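Local atomic coordinates of 361aa long hypothetical D-aminopeptidase (Pyrococcus horikoshii, PDB entry 2DRH), a protein that probably acts as an aminopeptidase of the S58 family, removing residues from the amino-terminal end of peptides. Residues 19-24 / 243-248; 53-58 / 94-99; 99-104 / 133-138. One frame throughout, in Å; residues are numbered along the deposited sequence.

Interaction 1. Residues 19-24 / 243-248; sequences NKITDV and IIATDA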
loop_
_atom_site.group_PDB
_atom_site.type_symbol
_atom_site.label_atom_id
_atom_site.label_comp_id
_atom_site.label_asym_id
_atom_site.label_seq_id
_atom_site.Cartn_x
_atom_site.Cartn_y
_atom_site.Cartn_z
ATOM N N ASN A 19 24.333 21.980 -10.222
ATOM C CA ASN A 19 24.046 20.608 -10.631
ATOM C C ASN A 19 24.136 19.719 -9.391
ATOM O O ASN A 19 24.808 18.684 -9.382
ATOM C CB ASN A 19 25.016 20.127 -11.718
ATOM C CG ASN A 19 24.577 18.802 -12.339
ATOM O OD1 ASN A 19 23.378 18.521 -12.444
ATOM N ND2 ASN A 19 25.543 17.991 -12.765
ATOM N N LYS A 20 23.456 20.163 -8.337
ATOM C CA LYS A 20 23.400 19.458 -7.063
ATOM C C LYS A 20 22.013 19.686 -6.479
ATOM O O LYS A 20 21.320 20.637 -6.856
ATOM C CB LYS A 20 24.448 19.999 -6.091
ATOM C CG LYS A 20 25.895 19.666 -6.429
ATOM C CD LYS A 20 26.825 20.395 -5.463
ATOM C CE LYS A 20 28.295 20.075 -5.708
ATOM N NZ LYS A 20 28.689 18.739 -5.159
ATOM N N ILE A 21 21.611 18.819 -5.557
ATOM C CA ILE A 21 20.299 18.936 -4.933
ATOM C C ILE A 21 20.078 20.313 -4.288
ATOM O O ILE A 21 18.944 20.776 -4.175
ATOM C CB ILE A 21 20.095 17.834 -3.870
ATOM C CG1 ILE A 21 18.640 17.826 -3.408
ATOM C CG2 ILE A 21 21.046 18.052 -2.695
ATOM C CD1 ILE A 21 18.295 16.675 -2.471
ATOM N N THR A 22 21.165 20.962 -3.877
ATOM C CA THR A 22 21.083 22.280 -3.245
ATOM C C THR A 22 20.732 23.402 -4.223
ATOM O O THR A 22 20.684 24.572 -3.840
ATOM C CB THR A 22 22.392 22.645 -2.533
ATOM O OG1 THR A 22 23.493 22.435 -3.423
ATOM C CG2 THR A 22 22.576 21.794 -1.290
ATOM N N ASP A 23 20.512 23.051 -5.487
ATOM C CA ASP A 23 20.113 24.054 -6.465
ATOM C C ASP A 23 18.677 24.397 -6.101
ATOM O O ASP A 23 18.111 25.380 -6.577
ATOM C CB ASP A 23 20.197 23.513 -7.895
ATOM C CG ASP A 23 21.599 23.602 -8.465
ATOM O OD1 ASP A 23 22.247 24.645 -8.257
ATOM O OD2 ASP A 23 22.053 22.646 -9.126
ATOM N N VAL A 24 18.088 23.556 -5.255
ATOM C CA VAL A 24 16.738 23.799 -4.762
ATOM C C VAL A 24 17.034 24.732 -3.589
ATOM O O VAL A 24 17.504 24.295 -2.537
ATOM C CB VAL A 24 16.068 22.495 -4.262
ATOM C CG1 VAL A 24 14.681 22.795 -3.707
ATOM C CG2 VAL A 24 15.959 21.495 -5.408
ATOM N N ILE A 243 17.229 10.652 -2.584
ATOM C CA ILE A 243 16.543 11.777 -1.962
ATOM C C ILE A 243 16.236 12.801 -3.040
ATOM O O ILE A 243 17.139 13.334 -3.687
ATOM C CB ILE A 243 17.413 12.435 -0.868
ATOM C CG1 ILE A 243 17.808 11.391 0.180
ATOM C CG2 ILE A 243 16.650 13.585 -0.207
ATOM C CD1 ILE A 243 16.629 10.758 0.895
ATOM N N ILE A 244 14.953 13.066 -3.235
ATOM C CA ILE A 244 14.529 14.015 -4.248
ATOM C C ILE A 244 13.976 15.287 -3.617
ATOM O O ILE A 244 13.203 15.238 -2.653
ATOM C CB ILE A 244 13.430 13.425 -5.153
ATOM C CG1 ILE A 244 13.798 11.999 -5.579
ATOM C CG2 ILE A 244 13.226 14.324 -6.368
ATOM C CD1 ILE A 244 15.116 11.883 -6.289
ATOM N N ALA A 245 14.383 16.424 -4.166
ATOM C CA ALA A 245 13.908 17.718 -3.686
ATOM C C ALA A 245 13.445 18.532 -4.886
ATOM O O ALA A 245 14.006 18.415 -5.978
ATOM C CB ALA A 245 15.023 18.456 -2.951
ATOM N N THR A 246 12.414 19.348 -4.681
ATOM C CA THR A 246 11.887 20.202 -5.740
ATOM C C THR A 246 11.214 21.426 -5.145
ATOM O O THR A 246 10.762 21.402 -3.999
ATOM C CB THR A 246 10.849 19.467 -6.623
ATOM O OG1 THR A 246 10.399 20.349 -7.663
ATOM C CG2 THR A 246 9.642 19.029 -5.796
ATOM N N ASP A 247 11.161 22.502 -5.923
ATOM C CA ASP A 247 10.521 23.726 -5.470
ATOM C C ASP A 247 9.139 23.843 -6.118
ATOM O O ASP A 247 8.474 24.872 -6.027
ATOM C CB ASP A 247 11.398 24.939 -5.805
ATOM C CG ASP A 247 11.626 25.119 -7.303
ATOM O OD1 ASP A 247 11.488 24.141 -8.066
ATOM O OD2 ASP A 247 11.967 26.251 -7.715
ATOM N N ALA A 248 8.711 22.769 -6.773
ATOM C CA ALA A 248 7.406 22.747 -7.415
ATOM C C ALA A 248 6.340 22.418 -6.371
ATOM O O ALA A 248 6.532 21.530 -5.541
ATOM C CB ALA A 248 7.388 21.702 -8.533
#

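Interaction 2. Residues 53-58 / 94-99; sequences TAILPH and TPIILT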
loop_
_atom_site.group_PDB
_atom_site.type_symbol
_atom_site.label_atom_id
_atom_site.label_comp_id
_atom_site.label_asym_id
_atom_site.label_seq_id
_atom_site.Cartn_x
_atom_site.Cartn_y
_atom_site.Cartn_z
ATOM N N THR A 53 25.542 11.598 6.718
ATOM C CA THR A 53 25.212 12.670 5.792
ATOM C C THR A 53 23.845 13.221 6.188
ATOM O O THR A 53 22.889 12.460 6.385
ATOM C CB THR A 53 25.147 12.169 4.334
ATOM O OG1 THR A 53 26.444 11.729 3.914
ATOM C CG2 THR A 53 24.666 13.283 3.411
ATOM N N ALA A 54 23.760 14.541 6.306
ATOM C CA ALA A 54 22.520 15.194 6.688
ATOM C C ALA A 54 21.965 16.065 5.565
ATOM O O ALA A 54 22.705 16.795 4.917
ATOM C CB ALA A 54 22.752 16.040 7.934
ATOM N N ILE A 55 20.660 15.969 5.331
ATOM C CA ILE A 55 20.009 16.776 4.309
ATOM C C ILE A 55 18.911 17.579 4.996
ATOM O O ILE A 55 18.002 17.012 5.611
ATOM C CB ILE A 55 19.361 15.917 3.174
ATOM C CG1 ILE A 55 20.413 15.035 2.491
ATOM C CG2 ILE A 55 18.729 16.830 2.127
ATOM C CD1 ILE A 55 20.514 13.629 3.066
ATOM N N LEU A 56 19.013 18.903 4.901
ATOM C CA LEU A 56 18.035 19.803 5.501
ATOM C C LEU A 56 17.104 20.307 4.408
ATOM O O LEU A 56 17.562 20.834 3.395
ATOM C CB LEU A 56 18.738 20.998 6.155
ATOM C CG LEU A 56 19.586 20.769 7.408
ATOM C CD1 LEU A 56 20.573 19.633 7.198
ATOM C CD2 LEU A 56 20.318 22.065 7.750
ATOM N N PRO A 57 15.787 20.123 4.585
ATOM C CA PRO A 57 14.801 20.574 3.597
ATOM C C PRO A 57 14.925 22.078 3.334
ATOM O O PRO A 57 14.814 22.526 2.191
ATOM C CB PRO A 57 13.474 20.199 4.244
ATOM C CG PRO A 57 13.826 18.937 4.979
ATOM C CD PRO A 57 15.146 19.295 5.621
ATOM N N HIS A 58 15.138 22.842 4.403
ATOM C CA HIS A 58 15.323 24.288 4.312
ATOM C C HIS A 58 16.244 24.743 5.443
ATOM O O HIS A 58 16.851 23.908 6.119
ATOM C CB HIS A 58 13.977 25.042 4.333
ATOM C CG HIS A 58 13.152 24.808 5.559
ATOM N ND1 HIS A 58 13.488 25.317 6.795
ATOM C CD2 HIS A 58 11.992 24.131 5.733
ATOM C CE1 HIS A 58 12.571 24.963 7.678
ATOM N NE2 HIS A 58 11.652 24.242 7.059
ATOM N N THR A 94 12.039 16.799 10.258
ATOM C CA THR A 94 13.368 16.689 10.811
ATOM C C THR A 94 14.353 16.658 9.670
ATOM O O THR A 94 13.975 16.406 8.525
ATOM C CB THR A 94 13.544 15.359 11.585
ATOM O OG1 THR A 94 13.514 14.264 10.654
ATOM C CG2 THR A 94 12.424 15.175 12.625
ATOM N N PRO A 95 15.628 16.959 9.952
ATOM C CA PRO A 95 16.568 16.894 8.835
ATOM C C PRO A 95 16.660 15.407 8.475
ATOM O O PRO A 95 16.352 14.544 9.303
ATOM C CB PRO A 95 17.866 17.455 9.426
ATOM C CG PRO A 95 17.723 17.254 10.887
ATOM C CD PRO A 95 16.260 17.537 11.148
ATOM N N ILE A 96 17.066 15.117 7.243
ATOM C CA ILE A 96 17.166 13.743 6.769
ATOM C C ILE A 96 18.573 13.224 6.990
ATOM O O ILE A 96 19.539 13.826 6.546
ATOM C CB ILE A 96 16.816 13.667 5.281
ATOM C CG1 ILE A 96 15.503 14.416 5.035
ATOM C CG2 ILE A 96 16.705 12.203 4.846
ATOM C CD1 ILE A 96 15.127 14.540 3.575
ATOM N N ILE A 97 18.672 12.090 7.671
ATOM C CA ILE A 97 19.957 11.505 8.006
ATOM C C ILE A 97 20.198 10.170 7.328
ATOM O O ILE A 97 19.313 9.309 7.265
ATOM C CB ILE A 97 20.079 11.310 9.546
ATOM C CG1 ILE A 97 19.819 12.640 10.265
ATOM C CG2 ILE A 97 21.461 10.774 9.905
ATOM C CD1 ILE A 97 20.877 13.696 9.995
ATOM N N LEU A 98 21.415 10.011 6.824
ATOM C CA LEU A 98 21.825 8.791 6.160
ATOM C C LEU A 98 23.068 8.290 6.881
ATOM O O LEU A 98 23.906 9.087 7.305
ATOM C CB LEU A 98 22.150 9.069 4.690
ATOM C CG LEU A 98 21.096 9.871 3.910
ATOM C CD1 LEU A 98 21.495 9.951 2.443
ATOM C CD2 LEU A 98 19.740 9.222 4.051
ATOM N N THR A 99 23.166 6.975 7.039
ATOM C CA THR A 99 24.320 6.364 7.685
ATOM C C THR A 99 24.339 4.868 7.378
ATOM O O THR A 99 23.633 4.415 6.483
ATOM C CB THR A 99 24.307 6.593 9.205
ATOM O OG1 THR A 99 25.562 6.168 9.747
ATOM C CG2 THR A 99 23.160 5.828 9.875
#

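Interaction 3. Residues 99-104 / 133-138; sequences TNTLSI and VLECND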
loop_
_atom_site.group_PDB
_atom_site.type_symbol
_atom_site.label_atom_id
_atom_site.label_comp_id
_atom_site.label_asym_id
_atom_site.label_seq_id
_atom_site.Cartn_x
_atom_site.Cartn_y
_atom_site.Cartn_z
ATOM N N THR A 99 23.166 6.975 7.039
ATOM C CA THR A 99 24.320 6.364 7.685
ATOM C C THR A 99 24.339 4.868 7.378
ATOM O O THR A 99 23.633 4.415 6.483
ATOM C CB THR A 99 24.307 6.593 9.205
ATOM O OG1 THR A 99 25.562 6.168 9.747
ATOM C CG2 THR A 99 23.160 5.828 9.875
ATOM N N ASN A 100 25.153 4.095 8.090
ATOM C CA ASN A 100 25.199 2.665 7.804
ATOM C C ASN A 100 24.070 1.928 8.517
ATOM O O ASN A 100 23.520 2.406 9.516
ATOM C CB ASN A 100 26.567 2.068 8.175
ATOM C CG ASN A 100 26.803 2.008 9.670
ATOM O OD1 ASN A 100 26.178 1.219 10.381
ATOM N ND2 ASN A 100 27.713 2.846 10.158
ATOM N N THR A 101 23.730 0.757 7.997
ATOM C CA THR A 101 22.642 -0.043 8.547
ATOM C C THR A 101 22.608 -0.189 10.062
ATOM O O THR A 101 21.571 0.050 10.683
ATOM C CB THR A 101 22.635 -1.459 7.941
ATOM O OG1 THR A 101 22.765 -1.363 6.520
ATOM C CG2 THR A 101 21.314 -2.181 8.276
ATOM N N LEU A 102 23.729 -0.579 10.661
ATOM C CA LEU A 102 23.770 -0.788 12.103
ATOM C C LEU A 102 23.906 0.461 12.962
ATOM O O LEU A 102 23.869 0.368 14.186
ATOM C CB LEU A 102 24.879 -1.783 12.451
ATOM C CG LEU A 102 24.514 -3.277 12.444
ATOM C CD1 LEU A 102 23.599 -3.605 11.292
ATOM C CD2 LEU A 102 25.788 -4.100 12.372
ATOM N N SER A 103 24.054 1.627 12.336
ATOM C CA SER A 103 24.167 2.881 13.092
ATOM C C SER A 103 22.849 3.660 13.147
ATOM O O SER A 103 22.808 4.773 13.683
ATOM C CB SER A 103 25.238 3.792 12.481
ATOM O OG SER A 103 26.546 3.272 12.646
ATOM N N ILE A 104 21.767 3.094 12.612
ATOM C CA ILE A 104 20.497 3.814 12.613
ATOM C C ILE A 104 20.029 4.192 14.016
ATOM O O ILE A 104 19.425 5.253 14.212
ATOM C CB ILE A 104 19.365 3.026 11.907
ATOM C CG1 ILE A 104 19.105 1.703 12.624
ATOM C CG2 ILE A 104 19.724 2.813 10.439
ATOM C CD1 ILE A 104 17.813 1.028 12.192
ATOM N N VAL A 133 15.571 8.597 9.224
ATOM C CA VAL A 133 16.889 8.020 9.022
ATOM C C VAL A 133 16.830 6.876 8.019
ATOM O O VAL A 133 15.971 5.996 8.125
ATOM C CB VAL A 133 17.436 7.460 10.351
ATOM C CG1 VAL A 133 18.852 6.934 10.165
ATOM C CG2 VAL A 133 17.389 8.535 11.429
ATOM N N LEU A 134 17.742 6.890 7.051
ATOM C CA LEU A 134 17.818 5.840 6.038
ATOM C C LEU A 134 19.255 5.322 5.958
ATOM O O LEU A 134 20.176 5.956 6.477
ATOM C CB LEU A 134 17.341 6.356 4.681
ATOM C CG LEU A 134 15.833 6.637 4.650
ATOM C CD1 LEU A 134 15.590 8.115 4.924
ATOM C CD2 LEU A 134 15.251 6.245 3.300
ATOM N N GLU A 135 19.458 4.183 5.307
ATOM C CA GLU A 135 20.794 3.623 5.283
ATOM C C GLU A 135 21.154 2.661 4.173
ATOM O O GLU A 135 20.310 2.233 3.388
ATOM C CB GLU A 135 21.039 2.904 6.605
ATOM C CG GLU A 135 19.927 1.915 6.980
ATOM C CD GLU A 135 19.692 0.832 5.930
ATOM O OE1 GLU A 135 20.661 0.155 5.530
ATOM O OE2 GLU A 135 18.532 0.657 5.508
ATOM N N CYS A 136 22.439 2.314 4.162
ATOM C CA CYS A 136 23.024 1.350 3.237
ATOM C C CYS A 136 24.083 0.565 4.036
ATOM O O CYS A 136 24.644 1.075 5.006
ATOM C CB CYS A 136 23.636 2.068 2.033
ATOM S SG CYS A 136 22.384 2.619 0.826
ATOM N N ASN A 137 24.340 -0.680 3.646
ATOM C CA ASN A 137 25.298 -1.532 4.359
ATOM C C ASN A 137 26.719 -1.365 3.801
ATOM O O ASN A 137 26.974 -1.712 2.653
ATOM C CB ASN A 137 24.849 -2.996 4.220
ATOM C CG ASN A 137 25.609 -3.939 5.132
ATOM O OD1 ASN A 137 26.763 -3.703 5.471
ATOM N ND2 ASN A 137 24.961 -5.023 5.521
ATOM N N ASP A 138 27.643 -0.836 4.601
ATOM C CA ASP A 138 29.020 -0.657 4.133
ATOM C C ASP A 138 29.972 -1.742 4.648
ATOM O O ASP A 138 31.190 -1.576 4.619
ATOM C CB ASP A 138 29.555 0.729 4.535
ATOM C CG ASP A 138 29.265 1.077 5.990
ATOM O OD1 ASP A 138 29.001 0.151 6.785
ATOM O OD2 ASP A 138 29.310 2.281 6.338
#

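Interaction 1. Residues 19-24 / 243-248
Ile21 and Val24, at the start and just past the end of a short 3-10 turn, both come down on the methyl of Ala245, a worked example of a loop docked on a strand by aliphatic contact. The tight part lies here. Ile21 CG1 rests 3.7 Å from Ala245 CB. The chain runs on fully extended (chi2 174°), carrying Ile21 CD1 to 3.7 Å from the backbone oxygen Ile243 O. From the other end of the turn, Val24 CG2 lies over the peptide that follows the methyl, 3.7 Å from Ala245 O and 4.0 Å from Ala245 CB.

Further along the strand the fit slackens. The second methyl, Val24 CG1, has its nearest neighbour across the contact in Thr246 C, at 4.0 Å, and only brushes Asp247, which is partly exposed, its OD1 bonded to Thr200 N. Thr246 turns from the loop; its OG1 accepts from Ala248 N at 3.1 Å in an ST turn and also pairs with Thr200 O. In the loop, Asp23 is likewise engaged away from the contact: Asp23 OD2 receives Lys20 N at 3.0 Å, from 47° above the carboxylate plane, and bonds to Ser189 besides.

With the backbone of Ala245 already paired to Gly202 and no polar bond linking the two segments, the docking depends on close fit and burial of aliphatic groups.

Interaction 2. Residues 53-58 / 94-99
Ile55 and Ile96 face each other as an antiparallel hydrogen-bonded pair, their CB atoms 4.0 Å apart and their side chains on the same face of the sheet. The two chains do not run alike from there. Ile55 bends back along the strand: its chi2 of 94°, away from a staggered value, swings CD1 to 3.6 Å from Ile96 O and into contact with Leu98 CD1 at 3.9 Å, the two side chains meeting diagonally across the strands. Ile96 is stretched out at chi2 174° and points the other way, with Phe284 of strand 278-285 against it.

On the reverse face the partners are unequal. Ala54 offers only a methyl, and the folded chain of Ile97 brings CD1 alongside it, 3.6 Å from Ala54 CB. Next to this pair, Leu56 CD1 lies slantwise against the ring of Pro95, 4.1 Å from CB.

Beneath the side chains, the backbone bonds Ile55 N to Ile96 O and Ile96 N to Ile55 O are both 2.7 Å. Thr53 and Leu98 exchange another two, that from Leu98 N to Thr53 O being 2.9 Å long.

Helices 104-118 and 151-160 pack on the Ala54 and Ile97 face, whereas strand 278-285 of the second sheet meets the face of Ile96. A sheet layered between helices and another sheet is consistent with the alpha-beta-beta-alpha sandwich of the DmpA family.

Interaction 3. Residues 99-104 / 133-138
Thr101 OG1 donates to Glu135 OE1 at 2.8 Å, meeting the carboxylate on its anti side and 30° out of its plane. Glu135 reaches this position by folding: CG sits between the backbone N and the carbonyl carbon (chi1 51°), and a second bend at chi2 curls the acid over the turn that begins at Thr101. Its other oxygen, OE2, is bonded to Lys79 N and Ser78 OG, and with both oxygens engaged the group is fixed in rotation as well as in place.

Backbone bonds come next. Thr99 N gives a regular bond of 3.2 Å to Leu134 O, answered by a weak one from Cys136 N to Thr99 O. The last of the series, Thr101 N to Cys136 O at 3.1 Å, arrives well above the carbonyl plane, as the first strand is already turning away toward its helix.

These bonds tie together the two parallel strands of a beta-alpha-beta unit, in which helix 104-118 makes the crossover from strand 96-100 to strand 132-136. Where the strands end, Asn100 and Asp138 are drawn together through a common partner, Thr50 OG1. Between themselves they touch by Asn100 CB, 3.3 Å from Asp138 OD2, with the amide and carboxylate planes 43° apart.

Packing closes over the opposite end of the segments. Ile104, in the first turn of the crossover helix, lays CG2 on the aliphatic part of Glu135, 3.6 Å from CG, and the same methyl lies 4.2 Å from Val133 CG1. Farther out the second subunit arrives: its Ser128 packs on Thr101 and Asn137, and its Val108 on Ile104.

Interactions 2 and 3 hold the same strand, 96-100, on its two edges: one pairs it antiparallel with 48-56, the other parallel with 132-136, and Thr99 belongs to both. A probable hydrogen bond from Leu134 N to Ile97 O joins them directly. Interaction 1 docks a loop on a strand of the other sheet and meets interaction 2 only by packing, Ile243 against Ile96; it lies about 23 Å, centre to centre, from interaction 3. All three are largely buried. Their chemistry nevertheless differs: aliphatic docking in 1, regular backbone pairing under apolar side chains in 2, and in 3 polar side chains (threonine, glutamate, asparagine, aspartate) about the ends of two strands, next to a neighbouring subunit.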